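Local structure of response regulator receiver modulated diguanylate cyclase with PAS/PAC sensor (Desulfovibrio desulfuricans subsp. desulfuricans, 3CG0) at residues A115-L118 and H119-E123. The protein probably makes cyclic di-GMP from GTP under the control of receiver and PAS sensor domains, the receiver domain being the part described here. Numbering follows the deposited sequence.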
loop_
_atom_site.group_PDB
_atom_site.type_symbol
_atom_site.label_atom_id
_atom_site.label_comp_id
_atom_site.label_asym_id
_atom_site.label_seq_id
_atom_site.Cartn_x
_atom_site.Cartn_y
_atom_site.Cartn_z
ATOM N N ALA C 115 7.784 30.347 -5.447
ATOM C CA ALA C 115 6.794 29.528 -6.147
ATOM C C ALA C 115 7.017 28.022 -6.003
ATOM O O ALA C 115 6.056 27.270 -5.872
ATOM C CB ALA C 115 6.732 29.908 -7.618
ATOM N N ASP C 116 8.275 27.589 -6.036
ATOM C CA ASP C 116 8.590 26.162 -5.991
ATOM C C ASP C 116 8.294 25.544 -4.620
ATOM O O ASP C 116 7.878 24.390 -4.540
ATOM C CB ASP C 116 10.031 25.883 -6.467
ATOM C CG ASP C 116 11.059 25.982 -5.354
ATOM O OD1 ASP C 116 11.608 24.930 -4.949
ATOM O OD2 ASP C 116 11.315 27.108 -4.878
ATOM N N THR C 117 8.472 26.333 -3.559
ATOM C CA THR C 117 8.088 25.931 -2.208
ATOM C C THR C 117 6.567 25.904 -2.090
ATOM O O THR C 117 5.997 24.984 -1.510
ATOM C CB THR C 117 8.646 26.890 -1.140
ATOM O OG1 THR C 117 9.952 27.330 -1.526
ATOM C CG2 THR C 117 8.724 26.193 0.215
ATOM N N LEU C 118 5.929 26.923 -2.653
ATOM C CA LEU C 118 4.480 27.033 -2.710
ATOM C C LEU C 118 3.860 25.800 -3.368
ATOM O O LEU C 118 2.913 25.221 -2.839
ATOM C CB LEU C 118 4.104 28.300 -3.485
ATOM C CG LEU C 118 2.641 28.643 -3.713
ATOM C CD1 LEU C 118 1.960 28.735 -2.374
ATOM C CD2 LEU C 118 2.529 29.946 -4.501
ATOM N N HIS C 119 4.422 25.390 -4.501
ATOM C CA HIS C 119 3.911 24.253 -5.251
ATOM C C HIS C 119 4.023 22.922 -4.504
ATOM O O HIS C 119 3.075 22.137 -4.490
ATOM C CB HIS C 119 4.615 24.146 -6.599
ATOM C CG HIS C 119 4.273 22.899 -7.348
ATOM N ND1 HIS C 119 3.004 22.641 -7.820
ATOM C CD2 HIS C 119 5.026 21.825 -7.682
ATOM C CE1 HIS C 119 2.990 21.466 -8.424
ATOM N NE2 HIS C 119 4.205 20.950 -8.354
ATOM N N ARG C 120 5.178 22.680 -3.890
ATOM C CA ARG C 120 5.425 21.445 -3.141
ATOM C C ARG C 120 4.626 21.365 -1.837
ATOM O O ARG C 120 4.171 20.286 -1.458
ATOM C CB ARG C 120 6.930 21.247 -2.866
ATOM C CG ARG C 120 7.800 21.014 -4.113
ATOM C CD ARG C 120 7.123 20.084 -5.122
ATOM N NE ARG C 120 8.030 19.573 -6.153
ATOM C CZ ARG C 120 7.640 18.820 -7.182
ATOM N NH1 ARG C 120 8.530 18.392 -8.072
ATOM N NH2 ARG C 120 6.362 18.493 -7.329
ATOM N N SER C 121 4.463 22.503 -1.160
ATOM C CA SER C 121 3.655 22.583 0.058
ATOM C C SER C 121 2.217 22.197 -0.189
ATOM O O SER C 121 1.655 21.411 0.567
ATOM C CB SER C 121 3.693 23.991 0.619
ATOM O OG SER C 121 5.025 24.410 0.724
ATOM N N ILE C 122 1.641 22.738 -1.260
ATOM C CA ILE C 122 0.257 22.454 -1.661
ATOM C C ILE C 122 0.062 20.986 -2.050
ATOM O O ILE C 122 -0.908 20.350 -1.619
ATOM C CB ILE C 122 -0.191 23.408 -2.807
ATOM C CG1 ILE C 122 -0.277 24.849 -2.285
ATOM C CG2 ILE C 122 -1.512 22.987 -3.392
ATOM C CD1 ILE C 122 -0.837 25.848 -3.289
ATOM N N GLU C 123 0.991 20.456 -2.851
ATOM C CA GLU C 123 0.996 19.041 -3.229
ATOM C C GLU C 123 1.034 18.137 -2.005
ATOM O O GLU C 123 0.206 17.234 -1.868
ATOM C CB GLU C 123 2.181 18.718 -4.144
ATOM C CG GLU C 123 1.932 18.984 -5.627
ATOM C CD GLU C 123 2.950 18.300 -6.553
ATOM O OE1 GLU C 123 2.636 18.147 -7.759
ATOM O OE2 GLU C 123 4.055 17.922 -6.086
#
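Ala115 O accepts the amide of His119 (N to O 2.8 Å) in the first turn of helix 115-132, the last helix of a CheY-like receiver domain. Arg120 N to Asp116 O, Ser121 N to Thr117 O and Ile122 N to Leu118 O continue the i to i+4 pattern, so each carbonyl of 115-118 has its amide; the bond from Arg120 N to Asp116 O is the longest, at 3.3 Å. As modelled, Ser121 OG would give Thr117 O a second donor, though its place is uncertain; serine suits this buried site because its hydroxyl can reach the carbonyl one turn back and its small size fits beside Phe106 and Leu109. Leucine and isoleucine suit the face turned to the fold: Leu118 and Ile122 lie side by side, CD1 to CD1 4.1 Å, and both pack on Leu29 of helix 19-32. Asp116 and Arg120 face the second subunit. Asp116 OD2 forms a salt bridge with Arg120 of the second subunit, and Arg120 NE of this chain in turn pairs with Asp116 OD2 of the second subunit. That arginine bends at chi2 (-41°), and its NH2 meets Glu123 OE2 at 2.7 Å in a salt bridge whose hydrogen bond is weak, the carboxylate carbon CD lying at the guanidinium edge, in its plane.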